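Local structure of teichoic acid D-alanine hydrolase (5ZH8) at residues M122-S127 with N287-P292; L156-T161 with A192-Q197; P276-Q281 with G345-V350. The protein hydrolyses D-alanyl esters on wall teichoic and lipoteichoic acid, releasing D-alanine, and affects methicillin resistance, autolysis and cell wall structure in Staphylococcus aureus. All coordinates share one frame; numbering follows the deposited sequence.

Contact 1 (M122-S127 with N287-P292); sequences MFLIGS and NLYMTP
Leu124 and Tyr289 form a non-hydrogen-bonded pair of a short antiparallel ladder. CB of Leu124 lies over one face of the Tyr289 ring, 4.1 Å from its centroid. The ring edge is met in plane by the carbonyl oxygen of Met122. Tyr289 CG is anti to its own carbonyl carbon (chi1 -74°), which turns the ring toward the Leu124 backbone. Met122 crosses Thr291 at a slant, with CG 3.6 Å from Thr291 CG2. A bend at chi3 then returns its CE to the carbonyl oxygen of Tyr289.

Phe123 and Met290 point to the other face of the sheet. The Phe123 ring reaches Pro292 CD with its CD1 atom. Ile125 splits its branches. Its CG2 packs on Met290 CB at 3.7 Å, while the Ile125 and Leu288 side chains lie side by side, with Ile125 CD1 3.6 Å from Leu288 CD2.

Three backbone bonds hold the register. Phe123 N reaches Met290 O at 2.9 Å, and Met290 N reaches Phe123 O at 3.0 Å. Ile125 N gives a nearly straight bond to Leu288 O. Strand 248-250 flanks strand 288-290 on its other side. Ser127 follows, hydrogen-bonded to Lys130 and Tyr211. Ser127 and Lys130 fit the Ser-x-x-Lys active-site signature of penicillin-binding proteins and serine beta-lactamases, consistent with the beta-lactamase fold.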
# COMPACT_ATOMS: atom_id res chain seq x y z
N MET A 122 16.32 -10.62 8.38
CA MET A 122 16.75 -9.37 7.77
C MET A 122 15.68 -8.91 6.78
O MET A 122 15.24 -9.69 5.93
CB MET A 122 18.09 -9.56 7.05
CG MET A 122 19.21 -9.98 7.98
SD MET A 122 20.60 -10.77 7.17
CE MET A 122 21.39 -9.38 6.36
N PHE A 123 15.28 -7.65 6.89
CA PHE A 123 14.20 -7.11 6.07
C PHE A 123 14.73 -6.12 5.05
O PHE A 123 15.67 -5.39 5.32
CB PHE A 123 13.17 -6.41 6.96
CG PHE A 123 12.49 -7.33 7.93
CD1 PHE A 123 13.12 -7.69 9.11
CD2 PHE A 123 11.24 -7.84 7.65
CE1 PHE A 123 12.51 -8.54 10.00
CE2 PHE A 123 10.63 -8.70 8.54
CZ PHE A 123 11.26 -9.05 9.72
N LEU A 124 14.11 -6.10 3.88
CA LEU A 124 14.40 -5.12 2.85
C LEU A 124 14.07 -3.73 3.39
O LEU A 124 12.91 -3.40 3.61
CB LEU A 124 13.58 -5.42 1.60
CG LEU A 124 13.69 -4.49 0.39
CD1 LEU A 124 15.15 -4.35 -0.04
CD2 LEU A 124 12.84 -5.02 -0.76
N ILE A 125 15.09 -2.92 3.62
CA ILE A 125 14.89 -1.61 4.25
C ILE A 125 14.42 -0.56 3.26
O ILE A 125 14.03 0.53 3.68
CB ILE A 125 16.16 -1.11 4.98
CG1 ILE A 125 17.27 -0.71 3.99
CG2 ILE A 125 16.67 -2.15 5.96
CD1 ILE A 125 18.50 -0.10 4.65
N GLY A 126 14.45 -0.88 1.97
CA GLY A 126 14.04 0.05 0.92
C GLY A 126 14.66 1.42 1.08
O GLY A 126 15.87 1.56 1.31
N SER A 127 13.82 2.45 1.00
CA SER A 127 14.28 3.84 0.99
C SER A 127 15.11 4.25 2.21
O SER A 127 15.77 5.30 2.19
CB SER A 127 13.09 4.77 0.87
OG SER A 127 13.53 6.06 0.53
N ASN A 287 18.33 -1.60 -1.78
CA ASN A 287 18.57 -3.03 -2.01
C ASN A 287 19.34 -3.66 -0.85
O ASN A 287 20.02 -4.67 -1.03
CB ASN A 287 19.30 -3.26 -3.34
CG ASN A 287 20.74 -2.77 -3.33
OD1 ASN A 287 21.16 -2.04 -2.42
ND2 ASN A 287 21.51 -3.18 -4.33
N LEU A 288 19.21 -3.07 0.34
CA LEU A 288 19.89 -3.56 1.53
C LEU A 288 18.91 -4.23 2.48
O LEU A 288 17.79 -3.76 2.64
CB LEU A 288 20.58 -2.41 2.25
CG LEU A 288 21.60 -2.78 3.33
CD1 LEU A 288 22.92 -3.23 2.71
CD2 LEU A 288 21.80 -1.59 4.25
N TYR A 289 19.36 -5.31 3.12
CA TYR A 289 18.58 -6.04 4.11
C TYR A 289 19.23 -5.91 5.49
O TYR A 289 20.44 -6.09 5.61
CB TYR A 289 18.49 -7.52 3.73
CG TYR A 289 17.56 -7.81 2.58
CD1 TYR A 289 17.89 -7.45 1.28
CD2 TYR A 289 16.35 -8.47 2.79
CE1 TYR A 289 17.03 -7.74 0.22
CE2 TYR A 289 15.49 -8.75 1.74
CZ TYR A 289 15.83 -8.39 0.46
OH TYR A 289 14.97 -8.66 -0.58
N MET A 290 18.44 -5.60 6.51
CA MET A 290 18.95 -5.41 7.87
C MET A 290 18.06 -6.10 8.88
O MET A 290 16.84 -6.09 8.75
CB MET A 290 18.93 -3.92 8.25
CG MET A 290 19.93 -3.03 7.55
SD MET A 290 19.96 -1.38 8.31
CE MET A 290 21.25 -1.63 9.53
N THR A 291 18.68 -6.66 9.92
CA THR A 291 17.96 -6.97 11.14
C THR A 291 17.66 -5.65 11.83
O THR A 291 18.48 -4.74 11.79
CB THR A 291 18.77 -7.86 12.11
OG1 THR A 291 20.02 -7.24 12.42
CG2 THR A 291 19.03 -9.23 11.49
N PRO A 292 16.47 -5.53 12.46
CA PRO A 292 16.16 -4.34 13.27
C PRO A 292 17.24 -3.99 14.31
O PRO A 292 17.49 -2.82 14.54
CB PRO A 292 14.85 -4.74 13.96
CG PRO A 292 14.20 -5.66 13.00
CD PRO A 292 15.31 -6.42 12.32

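Contact 2 (L156-T161 with A192-Q197); sequences LPWFKT and AVKAIQ
Phe159 and Val193 meet where a type I beta turn, Leu156 to Phe159, packs on helix 189-199 in a helical part of the beta-lactamase fold. This is the tight side. Val193 CG1 sits 3.8 Å from Phe159 CD1 and 3.7 Å from Trp158 CH2, so one methyl is shared by two aromatic side chains. The Phe159 ring presents its edge to Ile196, whose CG2 lies near the ring plane, 4.0 Å from CZ. A chi1 of -162° puts the Phe159 ring opposite its backbone N, and from there its end comes nearer the helix than its CB does. Phe159 also touches Val218 of helix 213-227.

The solvent side is built differently. Trp158 is partly exposed, and its indole lies between two aliphatic groups. Leu156 CG is over one face, toward the rim. The extended chain of Lys194 crosses the opposite face, with CE 3.8 Å from the centroid of the six-membered ring. Lys194 NZ goes on to a cation-pi position, 4.9 Å from the centroid of the five-membered ring. Lys194 itself is exposed. Lys160 is exposed too, and the end of its side chain leads away from the helix.

Gln197 gives the one hydrogen bond between the segments. Its CB touches Phe159 CD1 (3.7 Å), and its chain then bends at chi2 (-82°). Gln197 NE2 donates to Lys160 O at 2.7 Å, with the acceptor close to the amide plane.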
# COMPACT_ATOMS: atom_id res chain seq x y z
N LEU A 156 30.60 13.62 -11.90
CA LEU A 156 30.05 12.61 -12.81
C LEU A 156 29.84 13.26 -14.18
O LEU A 156 28.70 13.51 -14.58
CB LEU A 156 28.74 12.07 -12.22
CG LEU A 156 28.26 10.70 -12.67
CD1 LEU A 156 29.33 9.61 -12.50
CD2 LEU A 156 27.00 10.34 -11.89
N PRO A 157 30.94 13.52 -14.91
CA PRO A 157 30.99 14.30 -16.17
C PRO A 157 29.89 13.99 -17.18
O PRO A 157 29.36 14.91 -17.81
CB PRO A 157 32.35 13.94 -16.75
CG PRO A 157 33.19 13.62 -15.57
CD PRO A 157 32.29 13.04 -14.53
N TRP A 158 29.57 12.71 -17.35
CA TRP A 158 28.57 12.29 -18.34
C TRP A 158 27.13 12.59 -17.93
O TRP A 158 26.27 12.71 -18.80
CB TRP A 158 28.73 10.80 -18.70
CG TRP A 158 28.84 9.86 -17.55
CD1 TRP A 158 29.99 9.41 -16.96
CD2 TRP A 158 27.77 9.22 -16.85
NE1 TRP A 158 29.70 8.54 -15.94
CE2 TRP A 158 28.34 8.41 -15.85
CE3 TRP A 158 26.37 9.26 -16.97
CZ2 TRP A 158 27.57 7.64 -14.97
CZ3 TRP A 158 25.61 8.50 -16.11
CH2 TRP A 158 26.21 7.70 -15.12
N PHE A 159 26.87 12.75 -16.63
CA PHE A 159 25.54 13.13 -16.17
C PHE A 159 25.25 14.60 -16.49
O PHE A 159 25.31 15.47 -15.61
CB PHE A 159 25.39 12.85 -14.67
CG PHE A 159 23.96 12.82 -14.21
CD1 PHE A 159 23.23 11.64 -14.26
CD2 PHE A 159 23.32 13.98 -13.75
CE1 PHE A 159 21.92 11.60 -13.85
CE2 PHE A 159 22.00 13.95 -13.35
CZ PHE A 159 21.30 12.76 -13.39
N LYS A 160 24.95 14.87 -17.76
CA LYS A 160 24.67 16.22 -18.22
C LYS A 160 23.17 16.50 -18.18
O LYS A 160 22.35 15.60 -18.38
CB LYS A 160 25.21 16.43 -19.63
CG LYS A 160 26.37 17.43 -19.71
CD LYS A 160 25.97 18.82 -19.23
CE LYS A 160 26.87 19.91 -19.81
NZ LYS A 160 26.48 21.25 -19.29
N THR A 161 22.82 17.75 -17.91
CA THR A 161 21.45 18.14 -17.61
C THR A 161 21.18 19.59 -18.04
O THR A 161 22.06 20.44 -17.92
CB THR A 161 21.16 17.96 -16.11
OG1 THR A 161 20.05 18.79 -15.72
CG2 THR A 161 22.38 18.34 -15.26
N ALA A 192 21.03 2.23 -14.64
CA ALA A 192 19.95 2.97 -13.99
C ALA A 192 20.18 4.48 -14.04
O ALA A 192 19.28 5.23 -14.42
CB ALA A 192 19.80 2.52 -12.54
N VAL A 193 21.39 4.92 -13.68
CA VAL A 193 21.73 6.35 -13.67
C VAL A 193 21.92 6.90 -15.08
O VAL A 193 21.67 8.08 -15.32
CB VAL A 193 22.96 6.66 -12.78
CG1 VAL A 193 23.33 8.14 -12.84
CG2 VAL A 193 22.69 6.23 -11.34
N LYS A 194 22.36 6.06 -16.01
CA LYS A 194 22.42 6.45 -17.42
C LYS A 194 21.02 6.53 -18.03
O LYS A 194 20.80 7.27 -18.98
CB LYS A 194 23.35 5.53 -18.22
CG LYS A 194 24.68 6.20 -18.53
CD LYS A 194 25.86 5.25 -18.69
CE LYS A 194 27.15 6.03 -18.93
NZ LYS A 194 28.25 5.24 -19.58
N ALA A 195 20.07 5.78 -17.49
CA ALA A 195 18.67 5.91 -17.87
C ALA A 195 18.08 7.23 -17.36
O ALA A 195 17.41 7.94 -18.11
CB ALA A 195 17.85 4.73 -17.36
N ILE A 196 18.35 7.55 -16.10
CA ILE A 196 17.89 8.79 -15.46
C ILE A 196 18.43 10.03 -16.16
O ILE A 196 17.77 11.06 -16.23
CB ILE A 196 18.37 8.87 -13.98
CG1 ILE A 196 17.63 7.85 -13.11
CG2 ILE A 196 18.20 10.27 -13.41
CD1 ILE A 196 18.33 7.58 -11.79
N GLN A 197 19.66 9.94 -16.65
CA GLN A 197 20.28 11.06 -17.35
C GLN A 197 19.56 11.35 -18.67
O GLN A 197 19.36 12.51 -19.01
CB GLN A 197 21.78 10.80 -17.56
CG GLN A 197 22.57 11.99 -18.09
CD GLN A 197 22.49 12.18 -19.59
OE1 GLN A 197 22.33 11.22 -20.33
NE2 GLN A 197 22.61 13.42 -20.03

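Contact 3 (P276-Q281 with G345-V350); sequences PNILDQ and GFFGQV
Phe347 and Pro276 make the broadest part of this contact. Phe347 stands in the type I' beta turn, Phe346 to Gln349, that closes the hairpin of strands 340-346 and 349-355 in the large antiparallel sheet. Its ring lies across the start of the loop 276-281. Pro276 CA sits over the centre of one face, 3.7 Å from the centroid and 13° off the ring normal. The proline ring continues the cover, with CG 4.1 Å from Phe347 CG. With chi1 at -67°, the Phe347 ring points away from its own carbonyl carbon and extends from the turn into this loop.

Phe346 packs against Phe347 in the same turn. Phe347 CD2 lies over the centre of the Phe346 ring. Leu279 slides past Phe346 in the opposite direction, its CD2 3.5 Å from CE2. Ile278 CD1 approaches the same ring at CZ. Both phenylalanines also touch Leu124, so the turn packs on strand 123-124 as well.

No hydrogen bond crosses between the two segments. The outer end of the Phe347 ring is bordered by Ile278 CG1, 3.6 Å from CZ. Asn277 OD1 lies 3.3 Å from Phe347 CZ, with its amide plane almost perpendicular to the ring.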
# COMPACT_ATOMS: atom_id res chain seq x y z
N PRO A 276 11.50 -9.28 -5.30
CA PRO A 276 12.34 -8.19 -5.81
C PRO A 276 13.02 -8.59 -7.12
O PRO A 276 13.69 -9.62 -7.18
CB PRO A 276 13.36 -7.98 -4.70
CG PRO A 276 12.71 -8.49 -3.47
CD PRO A 276 11.89 -9.66 -3.93
N ASN A 277 12.82 -7.77 -8.15
CA ASN A 277 13.28 -8.07 -9.50
C ASN A 277 14.20 -6.98 -10.09
O ASN A 277 14.60 -7.08 -11.25
CB ASN A 277 12.07 -8.28 -10.42
CG ASN A 277 11.10 -7.10 -10.40
OD1 ASN A 277 11.24 -6.17 -9.61
ND2 ASN A 277 10.13 -7.13 -11.29
N ILE A 278 14.54 -5.97 -9.29
CA ILE A 278 15.28 -4.80 -9.77
C ILE A 278 16.38 -4.32 -8.81
O ILE A 278 16.94 -3.24 -8.99
CB ILE A 278 14.32 -3.62 -10.02
CG1 ILE A 278 13.52 -3.27 -8.75
CG2 ILE A 278 13.38 -3.93 -11.17
CD1 ILE A 278 12.69 -2.01 -8.85
N LEU A 279 16.72 -5.14 -7.81
CA LEU A 279 17.63 -4.71 -6.76
C LEU A 279 19.09 -4.63 -7.24
O LEU A 279 19.93 -4.01 -6.58
CB LEU A 279 17.50 -5.63 -5.54
CG LEU A 279 16.11 -5.73 -4.89
CD1 LEU A 279 16.19 -6.57 -3.63
CD2 LEU A 279 15.55 -4.35 -4.58
N ASP A 280 19.38 -5.25 -8.38
CA ASP A 280 20.70 -5.10 -9.03
C ASP A 280 20.98 -3.67 -9.52
O ASP A 280 22.14 -3.28 -9.65
CB ASP A 280 20.87 -6.11 -10.18
CG ASP A 280 19.76 -6.03 -11.22
OD1 ASP A 280 18.74 -5.34 -11.00
OD2 ASP A 280 19.92 -6.69 -12.28
N GLN A 281 19.93 -2.89 -9.77
CA GLN A 281 20.06 -1.51 -10.23
C GLN A 281 19.78 -0.48 -9.12
O GLN A 281 19.76 0.72 -9.38
CB GLN A 281 19.11 -1.27 -11.41
CG GLN A 281 17.67 -0.93 -11.03
CD GLN A 281 16.65 -1.41 -12.04
OE1 GLN A 281 15.83 -0.63 -12.53
NE2 GLN A 281 16.67 -2.70 -12.35
N GLY A 345 9.54 1.72 2.07
CA GLY A 345 8.49 0.80 1.64
C GLY A 345 8.88 0.18 0.31
O GLY A 345 9.00 0.89 -0.69
N PHE A 346 9.08 -1.13 0.29
CA PHE A 346 9.58 -1.78 -0.92
C PHE A 346 9.22 -3.26 -0.95
O PHE A 346 9.36 -3.96 0.06
CB PHE A 346 11.11 -1.59 -0.98
CG PHE A 346 11.66 -1.34 -2.36
CD1 PHE A 346 10.94 -0.64 -3.33
CD2 PHE A 346 12.95 -1.76 -2.67
CE1 PHE A 346 11.48 -0.43 -4.59
CE2 PHE A 346 13.50 -1.54 -3.92
CZ PHE A 346 12.76 -0.87 -4.88
N PHE A 347 8.74 -3.72 -2.10
CA PHE A 347 8.37 -5.12 -2.34
C PHE A 347 7.73 -5.80 -1.14
O PHE A 347 8.27 -6.76 -0.59
CB PHE A 347 9.58 -5.91 -2.85
CG PHE A 347 10.03 -5.48 -4.22
CD1 PHE A 347 9.44 -6.02 -5.36
CD2 PHE A 347 11.02 -4.52 -4.36
CE1 PHE A 347 9.84 -5.61 -6.61
CE2 PHE A 347 11.43 -4.12 -5.62
CZ PHE A 347 10.83 -4.67 -6.75
N GLY A 348 6.58 -5.26 -0.74
CA GLY A 348 5.76 -5.84 0.32
C GLY A 348 6.30 -5.73 1.73
O GLY A 348 5.75 -6.35 2.64
N GLN A 349 7.35 -4.94 1.93
CA GLN A 349 7.94 -4.77 3.24
C GLN A 349 7.90 -3.30 3.63
O GLN A 349 7.82 -2.43 2.77
CB GLN A 349 9.37 -5.30 3.26
CG GLN A 349 9.48 -6.74 2.77
CD GLN A 349 10.75 -7.45 3.20
OE1 GLN A 349 11.45 -7.01 4.11
NE2 GLN A 349 11.04 -8.58 2.56
N VAL A 350 7.91 -3.04 4.93
CA VAL A 350 7.94 -1.68 5.45
C VAL A 350 8.94 -1.66 6.60
O VAL A 350 8.81 -2.43 7.55
CB VAL A 350 6.57 -1.20 5.97
CG1 VAL A 350 6.56 0.32 6.05
CG2 VAL A 350 5.44 -1.68 5.07

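Contacts 1 and 3 are neighbours, with centres about 10 Å apart. Contact 1 is fully buried near the middle of the chain. Contact 3 is partly buried and joins the hairpin turn of the large sheet to the loop before strand 288-290. Polar bonds tie the two: Leu124 N to Gln349 OE1, and Asn287 ND2 to Leu279 O. Contact 2 lies farther out, its centre about 27 Å from that of contact 1, among helices. It touches contact 3 through Ala192 and Gln281. The chemistry follows place. Contact 1 relies on strand pairing, contact 3 on aromatic and aliphatic packing, and contact 2 adds an exposed lysine over an indole face and one amide-to-carbonyl hydrogen bond.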